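Local coordinates for protein diketoreductase (Acinetobacter baylyi, PDB 4E12) that reduces dicarbonyl compounds with NADH and probably also acts as a (3S)-3-hydroxyacyl-CoA dehydrogenase of fatty acid beta-oxidation, at residues F233-T242 and L272-Y283. Sequence-based numbering, arbitrary orientation.
Sequences FEIFDIVGLT and LGLATGEGFYRY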
loop_
_atom_site.group_PDB
_atom_site.type_symbol
_atom_site.label_atom_id
_atom_site.label_comp_id
_atom_site.label_asym_id
_atom_site.label_seq_id
_atom_site.Cartn_x
_atom_site.Cartn_y
_atom_site.Cartn_z
ATOM N N PHE A 233 -7.713 6.830 0.276
ATOM C CA PHE A 233 -8.814 7.604 0.844
ATOM C C PHE A 233 -10.093 6.784 0.932
ATOM O O PHE A 233 -10.885 6.943 1.865
ATOM C CB PHE A 233 -8.939 8.971 0.161
ATOM C CG PHE A 233 -7.745 9.853 0.427
ATOM C CD1 PHE A 233 -7.687 10.616 1.593
ATOM C CD2 PHE A 233 -6.680 9.913 -0.468
ATOM C CE1 PHE A 233 -6.583 11.427 1.860
ATOM C CE2 PHE A 233 -5.570 10.721 -0.199
ATOM C CZ PHE A 233 -5.525 11.475 0.955
ATOM N N GLU A 234 -10.259 5.867 -0.011
ATOM C CA GLU A 234 -11.346 4.905 0.086
ATOM C C GLU A 234 -11.130 4.084 1.351
ATOM O O GLU A 234 -12.079 3.799 2.081
ATOM C CB GLU A 234 -11.331 3.997 -1.132
ATOM C CG GLU A 234 -11.490 4.734 -2.421
ATOM C CD GLU A 234 -11.482 3.794 -3.585
ATOM O OE1 GLU A 234 -10.410 3.617 -4.190
ATOM O OE2 GLU A 234 -12.547 3.215 -3.878
ATOM N N ILE A 235 -9.875 3.711 1.602
ATOM C CA ILE A 235 -9.497 2.990 2.821
ATOM C C ILE A 235 -9.758 3.827 4.070
ATOM O O ILE A 235 -10.301 3.297 5.040
ATOM C CB ILE A 235 -8.018 2.512 2.785
ATOM C CG1 ILE A 235 -7.824 1.512 1.641
ATOM C CG2 ILE A 235 -7.596 1.941 4.140
ATOM C CD1 ILE A 235 -6.397 0.990 1.477
ATOM N N PHE A 236 -9.391 5.115 4.077
ATOM C CA PHE A 236 -9.737 5.997 5.215
ATOM C C PHE A 236 -11.229 5.997 5.544
ATOM O O PHE A 236 -11.620 6.022 6.719
ATOM C CB PHE A 236 -9.333 7.465 4.970
ATOM C CG PHE A 236 -7.897 7.776 5.296
ATOM C CD1 PHE A 236 -7.049 8.325 4.331
ATOM C CD2 PHE A 236 -7.395 7.526 6.571
ATOM C CE1 PHE A 236 -5.705 8.625 4.637
ATOM C CE2 PHE A 236 -6.055 7.821 6.893
ATOM C CZ PHE A 236 -5.209 8.372 5.919
ATOM N N ASP A 237 -12.064 6.040 4.518
ATOM C CA ASP A 237 -13.515 5.977 4.742
ATOM C C ASP A 237 -13.930 4.679 5.448
ATOM O O ASP A 237 -14.810 4.685 6.307
ATOM C CB ASP A 237 -14.308 6.150 3.444
ATOM C CG ASP A 237 -14.309 7.582 2.929
ATOM O OD1 ASP A 237 -13.928 8.503 3.676
ATOM O OD2 ASP A 237 -14.711 7.790 1.766
ATOM N N ILE A 238 -13.302 3.572 5.083
ATOM C CA ILE A 238 -13.598 2.281 5.687
ATOM C C ILE A 238 -13.127 2.206 7.133
ATOM O O ILE A 238 -13.864 1.736 8.005
ATOM C CB ILE A 238 -12.977 1.151 4.849
ATOM C CG1 ILE A 238 -13.682 1.104 3.497
ATOM C CG2 ILE A 238 -13.048 -0.163 5.602
ATOM C CD1 ILE A 238 -13.042 0.232 2.491
ATOM N N VAL A 239 -11.909 2.669 7.383
ATOM C CA VAL A 239 -11.378 2.772 8.737
ATOM C C VAL A 239 -12.335 3.585 9.599
ATOM O O VAL A 239 -12.633 3.221 10.740
ATOM C CB VAL A 239 -9.997 3.481 8.747
ATOM C CG1 VAL A 239 -9.487 3.657 10.177
ATOM C CG2 VAL A 239 -8.996 2.677 7.945
ATOM N N GLY A 240 -12.826 4.683 9.036
ATOM C CA GLY A 240 -13.616 5.606 9.816
ATOM C C GLY A 240 -12.781 6.833 10.059
ATOM O O GLY A 240 -11.622 6.727 10.478
ATOM N N LEU A 241 -13.335 7.995 9.770
ATOM C CA LEU A 241 -12.527 9.196 9.869
ATOM C C LEU A 241 -12.377 9.665 11.308
ATOM O O LEU A 241 -11.369 10.286 11.664
ATOM C CB LEU A 241 -13.062 10.279 8.942
ATOM C CG LEU A 241 -13.184 9.917 7.458
ATOM C CD1 LEU A 241 -13.548 11.205 6.699
ATOM C CD2 LEU A 241 -11.878 9.304 6.931
ATOM N N THR A 242 -13.347 9.350 12.158
ATOM C CA THR A 242 -13.184 9.688 13.563
ATOM C C THR A 242 -11.983 8.898 14.095
ATOM O O THR A 242 -11.140 9.422 14.830
ATOM C CB THR A 242 -14.452 9.374 14.421
ATOM O OG1 THR A 242 -14.583 7.961 14.597
ATOM C CG2 THR A 242 -15.699 9.873 13.721
ATOM N N LEU A 272 -18.062 11.211 8.242
ATOM C CA LEU A 272 -17.154 10.338 8.980
ATOM C C LEU A 272 -16.717 9.116 8.185
ATOM O O LEU A 272 -15.951 8.277 8.674
ATOM C CB LEU A 272 -17.799 9.913 10.298
ATOM C CG LEU A 272 -18.224 11.048 11.223
ATOM C CD1 LEU A 272 -18.762 10.475 12.520
ATOM C CD2 LEU A 272 -17.028 11.938 11.504
ATOM N N GLY A 273 -17.196 9.016 6.953
ATOM C CA GLY A 273 -16.816 7.896 6.127
ATOM C C GLY A 273 -17.956 6.941 5.857
ATOM O O GLY A 273 -19.111 7.350 5.720
ATOM N N LEU A 274 -17.616 5.661 5.791
ATOM C CA LEU A 274 -18.541 4.601 5.431
ATOM C C LEU A 274 -19.749 4.595 6.375
ATOM O O LEU A 274 -20.897 4.486 5.934
ATOM C CB LEU A 274 -17.785 3.275 5.494
ATOM C CG LEU A 274 -18.215 2.140 4.579
ATOM C CD1 LEU A 274 -18.227 2.647 3.142
ATOM C CD2 LEU A 274 -17.230 0.990 4.740
ATOM N N ALA A 275 -19.483 4.760 7.666
ATOM C CA ALA A 275 -20.524 4.751 8.695
ATOM C C ALA A 275 -21.650 5.744 8.454
ATOM O O ALA A 275 -22.826 5.404 8.621
ATOM C CB ALA A 275 -19.913 4.997 10.069
ATOM N N THR A 276 -21.314 6.979 8.103
ATOM C CA THR A 276 -22.359 7.988 7.949
ATOM C C THR A 276 -22.835 8.036 6.512
ATOM O O THR A 276 -23.797 8.736 6.190
ATOM C CB THR A 276 -21.904 9.406 8.422
ATOM O OG1 THR A 276 -20.783 9.849 7.646
ATOM C CG2 THR A 276 -21.509 9.369 9.880
ATOM N N GLY A 277 -22.173 7.278 5.643
ATOM C CA GLY A 277 -22.556 7.289 4.243
ATOM C C GLY A 277 -21.820 8.313 3.396
ATOM O O GLY A 277 -22.080 8.439 2.197
ATOM N N GLU A 278 -20.901 9.054 4.012
ATOM C CA GLU A 278 -20.063 10.001 3.286
ATOM C C GLU A 278 -18.809 10.293 4.084
ATOM O O GLU A 278 -18.883 10.550 5.285
ATOM C CB GLU A 278 -20.788 11.320 3.030
ATOM C CG GLU A 278 -19.954 12.302 2.219
ATOM C CD GLU A 278 -20.716 13.532 1.783
ATOM O OE1 GLU A 278 -21.909 13.654 2.125
ATOM O OE2 GLU A 278 -20.117 14.373 1.078
ATOM N N GLY A 279 -17.669 10.219 3.413
ATOM C CA GLY A 279 -16.412 10.690 3.966
ATOM C C GLY A 279 -15.640 11.463 2.909
ATOM O O GLY A 279 -16.133 12.468 2.388
ATOM N N PHE A 280 -14.441 11.011 2.567
ATOM C CA PHE A 280 -13.797 11.525 1.368
ATOM C C PHE A 280 -14.681 11.299 0.137
ATOM O O PHE A 280 -14.679 12.103 -0.799
ATOM C CB PHE A 280 -12.427 10.881 1.189
ATOM C CG PHE A 280 -11.425 11.382 2.157
ATOM C CD1 PHE A 280 -10.801 12.606 1.936
ATOM C CD2 PHE A 280 -11.101 10.653 3.291
ATOM C CE1 PHE A 280 -9.870 13.088 2.834
ATOM C CE2 PHE A 280 -10.174 11.122 4.191
ATOM C CZ PHE A 280 -9.553 12.347 3.965
ATOM N N TYR A 281 -15.435 10.203 0.134
ATOM C CA TYR A 281 -16.386 9.932 -0.948
ATOM C C TYR A 281 -17.805 9.916 -0.424
ATOM O O TYR A 281 -18.029 9.763 0.778
ATOM C CB TYR A 281 -16.102 8.585 -1.616
ATOM C CG TYR A 281 -14.764 8.532 -2.294
ATOM C CD1 TYR A 281 -14.615 8.914 -3.638
ATOM C CD2 TYR A 281 -13.638 8.101 -1.599
ATOM C CE1 TYR A 281 -13.360 8.859 -4.263
ATOM C CE2 TYR A 281 -12.393 8.045 -2.203
ATOM C CZ TYR A 281 -12.254 8.422 -3.531
ATOM O OH TYR A 281 -11.002 8.350 -4.100
ATOM N N ARG A 282 -18.763 10.069 -1.336
ATOM C CA ARG A 282 -20.177 10.010 -0.986
ATOM C C ARG A 282 -20.682 8.619 -1.358
ATOM O O ARG A 282 -20.408 8.130 -2.453
ATOM C CB ARG A 282 -20.957 11.095 -1.742
ATOM C CG ARG A 282 -22.388 11.274 -1.270
ATOM C CD ARG A 282 -23.025 12.507 -1.894
ATOM N NE ARG A 282 -24.315 12.815 -1.283
ATOM C CZ ARG A 282 -25.089 13.836 -1.638
ATOM N NH1 ARG A 282 -24.709 14.657 -2.609
ATOM N NH2 ARG A 282 -26.246 14.042 -1.022
ATOM N N TYR A 283 -21.383 7.969 -0.435
ATOM C CA TYR A 283 -21.827 6.590 -0.637
ATOM C C TYR A 283 -23.348 6.516 -0.764
ATOM O O TYR A 283 -24.012 7.562 -0.573
ATOM C CB TYR A 283 -21.316 5.693 0.504
ATOM C CG TYR A 283 -19.813 5.694 0.555
ATOM C CD1 TYR A 283 -19.118 6.563 1.406
ATOM C CD2 TYR A 283 -19.080 4.833 -0.257
ATOM C CE1 TYR A 283 -17.722 6.575 1.439
ATOM C CE2 TYR A 283 -17.690 4.832 -0.232
ATOM C CZ TYR A 283 -17.020 5.705 0.619
ATOM O OH TYR A 283 -15.654 5.686 0.633
HETATM O O HOH W 1 -14.372 3.275 0.751
HETATM O O HOH W 2 -16.515 3.283 8.604
#
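The C-terminal loop 272-283 folds back against the end of helix 232-239 and the start of helix 241-249, with the CA atoms of D237 and G273 only 4.1 Å apart and two main-chain bonds, L274 N to D237 O and L241 N to L272 O, joining the two segments. G240, with positive phi, makes the break between the helices and leaves the L241 amide turned to L272 O. The carboxylate of buried D237 takes in three donors. Its OD1 accepts F280 N at 2.8 Å and its OD2 accepts Y281 N at 3.0 Å, each through the syn lone pair; the anti lone pair of OD2 receives the Y283 hydroxyl at 2.6 Å. With CG beside the backbone N (chi1 -74°), the carboxylate reaches the backbone of G279-Y281, and these bonds fix its rotation, with the Y283 ring plane 80° from it. A water donates to both Y283 OH and E234 O, tying the C-terminal residue to the helix a second time. On the buried side, F233 sends its CD1 edge over the centre of the F280 ring, a T-shaped stack with centroids 4.7 Å apart. L241 CD2 packs on F280 CE2 at 3.7 Å, and L208 of helix 193-209 and L262 of helix 253-267 also touch F280. Y281 lays its CE2 against E234 CG at 3.4 Å; its hydroxyl bonds D219, while E234 OE1 reaches the G231 amide and pairs with R223. Farther along, T242 CG2 presses against both methyls of L272, closer than usual van der Waals contact. One buried aspartate carboxylate, accepting two consecutive backbone amides and the C-terminal tyrosine hydroxyl, thus holds the tail on the helical C-terminal domain of the 3-hydroxyacyl-CoA dehydrogenase family.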